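PDB 3MVG: ribosome inactivating type 1 protein from Iris hollandica, which belongs to the single-chain (type 1) ribosome-inactivating proteins, plant proteins named for their ability to put ribosomes out of action. Local coordinates for residues S86-P89 with V94-N97; H100-T105 with T146-S151; V73-A78 with F82-D87. All blocks are in the same frame, centred on the assembly; numbering follows the deposited sequence.

Read from the N terminus, interaction 3 comes first: the chain turns back and 73-78 pairs with 82-84, with L85 N hydrogen-bonded on to V74 O, closing a tight beta hairpin. Interaction 1 begins on the end of that segment, sharing S86 and D87 with it, and closes the next loop when Y95 of helix 92-95 folds back beside T88 and P89. Interaction 2 opens later, where strand 100-101 lies next to strand 81-84, and reaches 41 residues on to helix 146-164. The contacts follow in series rather than nest. Together they join the edge of the mixed sheet to helices 92-95 and 146-164; a hydrogen bond from R101 NH1 to T88 O ties interaction 1 to interaction 2.

Interaction 1: S86-P89 with V94-N97; sequences SDTP and VYGN. Unlike the reference sequence in segment 86-89: S86 (reference Ala).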
loop_
_atom_site.group_PDB
_atom_site.type_symbol
_atom_site.label_atom_id
_atom_site.label_comp_id
_atom_site.label_asym_id
_atom_site.label_seq_id
_atom_site.Cartn_x
_atom_site.Cartn_y
_atom_site.Cartn_z
ATOM N N SER A 86 20.843 -23.523 -9.273
ATOM C CA SER A 86 21.991 -24.073 -10.003
ATOM C C SER A 86 23.244 -23.195 -9.944
ATOM O O SER A 86 24.365 -23.708 -9.995
ATOM C CB SER A 86 21.618 -24.382 -11.453
ATOM O OG SER A 86 21.438 -23.192 -12.198
ATOM N N ASP A 87 23.048 -21.884 -9.806
ATOM C CA ASP A 87 24.163 -20.938 -9.772
ATOM C C ASP A 87 24.677 -20.579 -8.376
ATOM O O ASP A 87 25.635 -19.823 -8.244
ATOM C CB ASP A 87 23.850 -19.674 -10.596
ATOM C CG ASP A 87 22.520 -19.004 -10.226
ATOM O OD1 ASP A 87 21.690 -19.566 -9.478
ATOM O OD2 ASP A 87 22.290 -17.889 -10.739
ATOM N N THR A 88 24.076 -21.149 -7.337
ATOM C CA THR A 88 24.443 -20.792 -5.970
ATOM C C THR A 88 25.745 -21.467 -5.544
ATOM O O THR A 88 25.839 -22.684 -5.580
ATOM C CB THR A 88 23.306 -21.152 -5.012
ATOM O OG1 THR A 88 22.141 -20.442 -5.424
ATOM C CG2 THR A 88 23.653 -20.788 -3.582
ATOM N N PRO A 89 26.752 -20.674 -5.128
ATOM C CA PRO A 89 28.005 -21.290 -4.694
ATOM C C PRO A 89 27.815 -22.228 -3.504
ATOM O O PRO A 89 27.047 -21.931 -2.576
ATOM C CB PRO A 89 28.866 -20.082 -4.312
ATOM C CG PRO A 89 28.353 -18.981 -5.179
ATOM C CD PRO A 89 26.864 -19.205 -5.194
ATOM N N VAL A 94 27.020 -23.518 5.672
ATOM C CA VAL A 94 25.649 -23.032 5.680
ATOM C C VAL A 94 24.681 -24.121 5.221
ATOM O O VAL A 94 23.657 -24.349 5.859
ATOM C CB VAL A 94 25.498 -21.750 4.825
ATOM C CG1 VAL A 94 24.044 -21.262 4.812
ATOM C CG2 VAL A 94 26.420 -20.654 5.350
ATOM N N TYR A 95 25.027 -24.804 4.135
ATOM C CA TYR A 95 24.101 -25.707 3.452
ATOM C C TYR A 95 24.253 -27.181 3.824
ATOM O O TYR A 95 23.496 -28.023 3.335
ATOM C CB TYR A 95 24.235 -25.555 1.934
ATOM C CG TYR A 95 24.026 -24.150 1.429
ATOM C CD1 TYR A 95 24.929 -23.568 0.545
ATOM C CD2 TYR A 95 22.917 -23.403 1.830
ATOM C CE1 TYR A 95 24.745 -22.282 0.074
ATOM C CE2 TYR A 95 22.721 -22.111 1.371
ATOM C CZ TYR A 95 23.637 -21.558 0.492
ATOM O OH TYR A 95 23.446 -20.282 0.029
ATOM N N GLY A 96 25.230 -27.498 4.670
ATOM C CA GLY A 96 25.517 -28.888 5.004
ATOM C C GLY A 96 26.402 -29.548 3.965
ATOM O O GLY A 96 26.793 -28.931 2.968
ATOM N N ASN A 97 26.721 -30.814 4.207
ATOM C CA ASN A 97 27.665 -31.534 3.365
ATOM C C ASN A 97 27.079 -32.111 2.086
ATOM O O ASN A 97 27.801 -32.308 1.102
ATOM C CB ASN A 97 28.365 -32.636 4.169
ATOM C CG ASN A 97 29.266 -32.082 5.253
ATOM O OD1 ASN A 97 29.767 -30.965 5.146
ATOM N ND2 ASN A 97 29.475 -32.860 6.309
HETATM O O HOH W 1 25.903 -19.487 -1.431
#
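The loop that follows strand 81-84 is folded back on itself here, so that T88 and P89 meet Y95, the last residue of the short helix 92-95. The tyrosine carries the contact with the phenol end of its ring. T88 CG2 comes to 3.7 Å from Y95 OH, approaching the ring obliquely, and the two side chains cross at about a right angle. The torsion of T88 (chi1 -59°) sets CG2 anti to the backbone N and turns it to the tyrosine, while OG1, beside that N, is hydrogen-bonded to V74 O of the hairpin strand.

P89 contributes its backbone: P89 O lies at the edge of the tyrosine ring, near its plane, 3.5 Å from Y95 CE1. One water completes the link, giving a hydrogen bond to P89 O at 2.9 Å and also hydrogen-bonded to Y95 OH, at 3.0 Å, in the plane of the ring. No direct hydrogen bond spans the two segments; the water links them instead. The same ring also meets that of F82 with planes at about 60° and touches V74 and A75. Directly after the tyrosine, G96 takes a positive phi (83°) as the chain leaves the helix. This is a short strand-to-helix connection, closed by an aromatic side chain laid over the sheet and a water-bridged carbonyl.

Interaction 2: H100-T105 with T146-S151; sequences HRLTFT and TSVARS. Unlike the reference sequence in segment 100-105: T105 (reference Ile).
The F104 ring is held between two side chains, with A149 CB over one face, 4.2 Å above the plane, and L102 CB over the opposite face, 3.9 Å above it; both are offset toward the rim. V148 CG1 lies at the edge, in the ring plane, and makes the nearest approach across the contact at 3.9 Å from F104 CZ. The same CZ comes to 4.2 Å from A149 CB, so the leading corner of the phenyl fits against two successive residues of the helix. F104 gets there through a chi1 of 53°, which places CG between its backbone N and carbonyl carbon.

L102 does more than cover the ring: in the conformer described here its CD2 reaches V148 CG1 at 4.3 Å, a contact made less certain by a second modelled conformer of the leucine. The contact is wholly apolar, and all four residues are buried. Behind it the helix has its own bonding: S147 O accepts from both S151 N and S151 OG, the latter at 2.8 Å and nearly in line with the C=O bond.

L111 and V114 of helix 108-115 also touch F104, and L136 of helix 126-138 touches V148. This is hydrophobic core packing, in which the chain leaving an edge strand sends alternate residues down onto the first turn of a helix.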
loop_
_atom_site.group_PDB
_atom_site.type_symbol
_atom_site.label_atom_id
_atom_site.label_comp_id
_atom_site.label_asym_id
_atom_site.label_seq_id
_atom_site.Cartn_x
_atom_site.Cartn_y
_atom_site.Cartn_z
ATOM N N HIS A 100 21.123 -30.614 -2.119
ATOM C CA HIS A 100 20.772 -30.969 -3.478
ATOM C C HIS A 100 20.786 -29.740 -4.377
ATOM O O HIS A 100 20.165 -28.721 -4.043
ATOM C CB HIS A 100 19.393 -31.623 -3.515
ATOM C CG HIS A 100 18.925 -31.932 -4.900
ATOM N ND1 HIS A 100 19.430 -32.981 -5.635
ATOM C CD2 HIS A 100 18.021 -31.315 -5.695
ATOM C CE1 HIS A 100 18.847 -33.006 -6.820
ATOM N NE2 HIS A 100 17.989 -32.004 -6.884
ATOM N N ARG A 101 21.467 -29.832 -5.513
ATOM C CA ARG A 101 21.486 -28.739 -6.465
ATOM C C ARG A 101 20.402 -28.917 -7.529
ATOM O O ARG A 101 20.353 -29.937 -8.230
ATOM C CB ARG A 101 22.871 -28.592 -7.103
ATOM C CG ARG A 101 22.987 -27.332 -7.953
ATOM C CD ARG A 101 24.401 -27.105 -8.474
ATOM N NE ARG A 101 25.378 -26.860 -7.412
ATOM C CZ ARG A 101 25.531 -25.711 -6.761
ATOM N NH1 ARG A 101 24.754 -24.669 -7.029
ATOM N NH2 ARG A 101 26.468 -25.600 -5.830
ATOM N N LEU A 102 19.538 -27.914 -7.638
ATOM C CA LEU A 102 18.495 -27.874 -8.648
ATOM C C LEU A 102 19.102 -27.534 -10.009
ATOM O O LEU A 102 20.176 -26.935 -10.086
ATOM C CB LEU A 102 17.444 -26.840 -8.249
ATOM C CG LEU A 102 16.792 -27.117 -6.888
ATOM C CD1 LEU A 102 16.196 -25.854 -6.294
ATOM C CD2 LEU A 102 15.726 -28.197 -7.042
ATOM N N THR A 103 18.416 -27.908 -11.083
ATOM C CA THR A 103 18.987 -27.748 -12.422
ATOM C C THR A 103 18.743 -26.367 -13.035
ATOM O O THR A 103 19.197 -26.088 -14.150
ATOM C CB THR A 103 18.427 -28.794 -13.400
ATOM O OG1 THR A 103 17.057 -28.498 -13.681
ATOM C CG2 THR A 103 18.554 -30.200 -12.826
ATOM N N PHE A 104 18.032 -25.506 -12.311
ATOM C CA PHE A 104 17.682 -24.173 -12.804
ATOM C C PHE A 104 18.145 -23.052 -11.885
ATOM O O PHE A 104 18.350 -23.254 -10.681
ATOM C CB PHE A 104 16.161 -24.069 -13.001
ATOM C CG PHE A 104 15.356 -24.455 -11.777
ATOM C CD1 PHE A 104 14.981 -25.780 -11.568
ATOM C CD2 PHE A 104 14.986 -23.496 -10.830
ATOM C CE1 PHE A 104 14.244 -26.148 -10.433
ATOM C CE2 PHE A 104 14.248 -23.853 -9.700
ATOM C CZ PHE A 104 13.875 -25.184 -9.501
ATOM N N THR A 105 18.315 -21.872 -12.474
ATOM C CA THR A 105 18.581 -20.666 -11.708
ATOM C C THR A 105 17.255 -20.047 -11.253
ATOM O O THR A 105 16.169 -20.543 -11.565
ATOM C CB THR A 105 19.317 -19.608 -12.557
ATOM O OG1 THR A 105 18.414 -19.098 -13.546
ATOM C CG2 THR A 105 20.577 -20.173 -13.227
ATOM N N THR A 146 9.031 -29.504 -11.651
ATOM C CA THR A 146 7.973 -28.583 -12.068
ATOM C C THR A 146 7.388 -27.787 -10.900
ATOM O O THR A 146 7.336 -26.549 -10.951
ATOM C CB THR A 146 6.866 -29.346 -12.809
ATOM O OG1 THR A 146 7.486 -30.234 -13.754
ATOM C CG2 THR A 146 5.919 -28.390 -13.529
ATOM N N SER A 147 6.963 -28.498 -9.856
ATOM C CA SER A 147 6.273 -27.877 -8.720
ATOM C C SER A 147 7.209 -27.085 -7.822
ATOM O O SER A 147 6.753 -26.195 -7.102
ATOM C CB SER A 147 5.511 -28.924 -7.906
ATOM O OG SER A 147 6.402 -29.798 -7.236
ATOM N N VAL A 148 8.502 -27.396 -7.856
ATOM C CA VAL A 148 9.491 -26.618 -7.111
ATOM C C VAL A 148 9.617 -25.236 -7.745
ATOM O O VAL A 148 9.539 -24.212 -7.060
ATOM C CB VAL A 148 10.866 -27.313 -7.077
ATOM C CG1 VAL A 148 11.905 -26.455 -6.348
ATOM C CG2 VAL A 148 10.746 -28.652 -6.399
ATOM N N ALA A 149 9.800 -25.195 -9.061
ATOM C CA ALA A 149 9.870 -23.923 -9.765
ATOM C C ALA A 149 8.581 -23.121 -9.600
ATOM O O ALA A 149 8.629 -21.912 -9.356
ATOM C CB ALA A 149 10.185 -24.144 -11.238
ATOM N N ARG A 150 7.430 -23.785 -9.715
ATOM C CA ARG A 150 6.158 -23.087 -9.552
ATOM C C ARG A 150 6.055 -22.457 -8.157
ATOM O O ARG A 150 5.662 -21.295 -8.003
ATOM C CB ARG A 150 4.979 -24.030 -9.776
ATOM C CG ARG A 150 3.668 -23.287 -9.943
ATOM C CD ARG A 150 2.461 -24.176 -9.677
ATOM N NE ARG A 150 1.214 -23.461 -9.949
ATOM C CZ ARG A 150 0.649 -22.578 -9.120
ATOM N NH1 ARG A 150 1.208 -22.284 -7.948
ATOM N NH2 ARG A 150 -0.472 -21.969 -9.475
ATOM N N SER A 151 6.435 -23.229 -7.142
ATOM C CA SER A 151 6.356 -22.759 -5.758
ATOM C C SER A 151 7.322 -21.618 -5.488
ATOM O O SER A 151 6.980 -20.668 -4.781
ATOM C CB SER A 151 6.576 -23.910 -4.783
ATOM O OG SER A 151 5.552 -24.889 -4.961
#

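Interaction 3: V73-A78 with F82-D87; sequences VVAYQA and FYLLSD. Unlike the reference sequence in segment 82-87: S86 (reference Ala).
Backbone hydrogen bonds define this antiparallel hairpin. Y76 and Y83 form the hydrogen-bonded pair, with Y76 N to Y83 O at 2.9 Å and Y83 N to Y76 O at 2.8 Å; A75 with L84 and Q77 with F82 are the non-hydrogen-bonded pairs on either side. A further bond, L85 N to V74 O, measures 3.2 Å, its donor tilted 32° from the carbonyl plane. F82 CA adds a CA-H...O contact to Y76 O.

Contacts to aromatic rings lie on both faces. On the tyrosine face, the Y76 and Y83 rings are nearly parallel, their planes at 18°, but slid so far that they barely overlap. What covers the Y76 ring is Y83 CB, in a CH-pi contact 3.8 Å from the ring centroid. A chi1 of 71° sets Y76 CG between its backbone N and carbonyl carbon, bringing the ring back under Y83 CB. On the other face, Q77 CB stands 3.7 Å from the F82 centroid, over the ring centre, and the extended glutamine runs out past the rim beside CE1, where OE1 comes to 3.3 Å from F82 CE1.

Apolar contact continues with A75 CB against L84 CD1 at 3.9 Å. One water bridges the turn end, donating to A78 O and also hydrogen-bonded to Y83 OH.

Strand 61-67 flanks the hairpin on the 73-78 side and strand 100-101 on the 82-84 side. Helix 92-95 lies over L84 through Y95, whereas V73 and Y76 rest on helix 146-164, putting the hairpin between the two helices.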
loop_
_atom_site.group_PDB
_atom_site.type_symbol
_atom_site.label_atom_id
_atom_site.label_comp_id
_atom_site.label_asym_id
_atom_site.label_seq_id
_atom_site.Cartn_x
_atom_site.Cartn_y
_atom_site.Cartn_z
ATOM N N VAL A 73 16.188 -14.962 -3.504
ATOM C CA VAL A 73 16.345 -16.340 -3.038
ATOM C C VAL A 73 17.513 -17.024 -3.745
ATOM O O VAL A 73 17.610 -16.946 -4.973
ATOM C CB VAL A 73 15.037 -17.141 -3.272
ATOM C CG1 VAL A 73 15.218 -18.607 -2.920
ATOM C CG2 VAL A 73 13.892 -16.553 -2.459
ATOM N N VAL A 74 18.380 -17.693 -2.976
ATOM C CA VAL A 74 19.491 -18.475 -3.536
ATOM C C VAL A 74 19.388 -19.972 -3.216
ATOM O O VAL A 74 20.039 -20.805 -3.860
ATOM C CB VAL A 74 20.884 -17.950 -3.075
ATOM C CG1 VAL A 74 21.074 -16.478 -3.474
ATOM C CG2 VAL A 74 21.091 -18.146 -1.568
ATOM N N ALA A 75 18.555 -20.316 -2.237
ATOM C CA ALA A 75 18.445 -21.688 -1.747
ATOM C C ALA A 75 17.257 -21.774 -0.818
ATOM O O ALA A 75 16.699 -20.751 -0.417
ATOM C CB ALA A 75 19.711 -22.082 -1.007
ATOM N N TYR A 76 16.859 -22.988 -0.472
ATOM C CA TYR A 76 15.888 -23.161 0.604
ATOM C C TYR A 76 16.178 -24.449 1.351
ATOM O O TYR A 76 16.782 -25.372 0.795
ATOM C CB TYR A 76 14.425 -23.107 0.097
ATOM C CG TYR A 76 14.007 -24.308 -0.706
ATOM C CD1 TYR A 76 14.152 -24.331 -2.091
ATOM C CD2 TYR A 76 13.475 -25.436 -0.076
ATOM C CE1 TYR A 76 13.777 -25.448 -2.831
ATOM C CE2 TYR A 76 13.108 -26.559 -0.804
ATOM C CZ TYR A 76 13.263 -26.560 -2.180
ATOM O OH TYR A 76 12.914 -27.654 -2.933
ATOM N N GLN A 77 15.741 -24.508 2.605
ATOM C CA GLN A 77 15.804 -25.735 3.395
ATOM C C GLN A 77 14.417 -26.318 3.602
ATOM O O GLN A 77 13.461 -25.584 3.886
ATOM C CB GLN A 77 16.436 -25.463 4.753
ATOM C CG GLN A 77 16.732 -26.736 5.553
ATOM C CD GLN A 77 17.191 -26.458 6.961
ATOM O OE1 GLN A 77 18.145 -27.074 7.442
ATOM N NE2 GLN A 77 16.520 -25.537 7.635
ATOM N N ALA A 78 14.316 -27.637 3.457
ATOM C CA ALA A 78 13.088 -28.372 3.746
ATOM C C ALA A 78 13.470 -29.687 4.388
ATOM O O ALA A 78 14.301 -30.415 3.856
ATOM C CB ALA A 78 12.309 -28.626 2.472
ATOM N N PHE A 82 19.177 -28.782 2.495
ATOM C CA PHE A 82 19.175 -27.591 1.651
ATOM C C PHE A 82 19.120 -27.954 0.170
ATOM O O PHE A 82 19.646 -28.997 -0.269
ATOM C CB PHE A 82 20.383 -26.696 1.946
ATOM C CG PHE A 82 20.225 -25.843 3.175
ATOM C CD1 PHE A 82 20.570 -26.337 4.433
ATOM C CD2 PHE A 82 19.760 -24.528 3.076
ATOM C CE1 PHE A 82 20.438 -25.544 5.576
ATOM C CE2 PHE A 82 19.631 -23.733 4.220
ATOM C CZ PHE A 82 19.972 -24.239 5.464
ATOM N N TYR A 83 18.465 -27.072 -0.580
ATOM C CA TYR A 83 18.256 -27.166 -2.007
ATOM C C TYR A 83 18.773 -25.872 -2.598
ATOM O O TYR A 83 18.330 -24.782 -2.229
ATOM C CB TYR A 83 16.760 -27.360 -2.294
ATOM C CG TYR A 83 16.272 -28.684 -1.752
ATOM C CD1 TYR A 83 15.794 -28.806 -0.444
ATOM C CD2 TYR A 83 16.370 -29.835 -2.523
ATOM C CE1 TYR A 83 15.391 -30.047 0.066
ATOM C CE2 TYR A 83 15.975 -31.076 -2.025
ATOM C CZ TYR A 83 15.489 -31.175 -0.732
ATOM O OH TYR A 83 15.099 -32.409 -0.248
ATOM N N LEU A 84 19.735 -25.995 -3.505
ATOM C CA LEU A 84 20.428 -24.843 -4.078
ATOM C C LEU A 84 19.977 -24.591 -5.489
ATOM O O LEU A 84 19.855 -25.525 -6.284
ATOM C CB LEU A 84 21.941 -25.091 -4.099
ATOM C CG LEU A 84 22.807 -24.761 -2.881
ATOM C CD1 LEU A 84 22.153 -25.015 -1.527
ATOM C CD2 LEU A 84 24.129 -25.520 -2.999
ATOM N N LEU A 85 19.755 -23.330 -5.832
ATOM C CA LEU A 85 19.599 -22.981 -7.240
ATOM C C LEU A 85 20.918 -23.302 -7.963
ATOM O O LEU A 85 21.988 -23.371 -7.333
ATOM C CB LEU A 85 19.167 -21.522 -7.423
ATOM C CG LEU A 85 17.757 -21.212 -6.903
ATOM C CD1 LEU A 85 17.554 -19.706 -6.833
ATOM C CD2 LEU A 85 16.668 -21.858 -7.752
ATOM N N SER A 86 20.843 -23.523 -9.273
ATOM C CA SER A 86 21.991 -24.073 -10.003
ATOM C C SER A 86 23.244 -23.195 -9.944
ATOM O O SER A 86 24.365 -23.708 -9.995
ATOM C CB SER A 86 21.618 -24.382 -11.453
ATOM O OG SER A 86 21.438 -23.192 -12.198
ATOM N N ASP A 87 23.048 -21.884 -9.806
ATOM C CA ASP A 87 24.163 -20.938 -9.772
ATOM C C ASP A 87 24.677 -20.579 -8.376
ATOM O O ASP A 87 25.635 -19.823 -8.244
ATOM C CB ASP A 87 23.850 -19.674 -10.596
ATOM C CG ASP A 87 22.520 -19.004 -10.226
ATOM O OD1 ASP A 87 21.690 -19.566 -9.478
ATOM O OD2 ASP A 87 22.290 -17.889 -10.739
HETATM O O HOH W 2 13.879 -32.473 2.120
#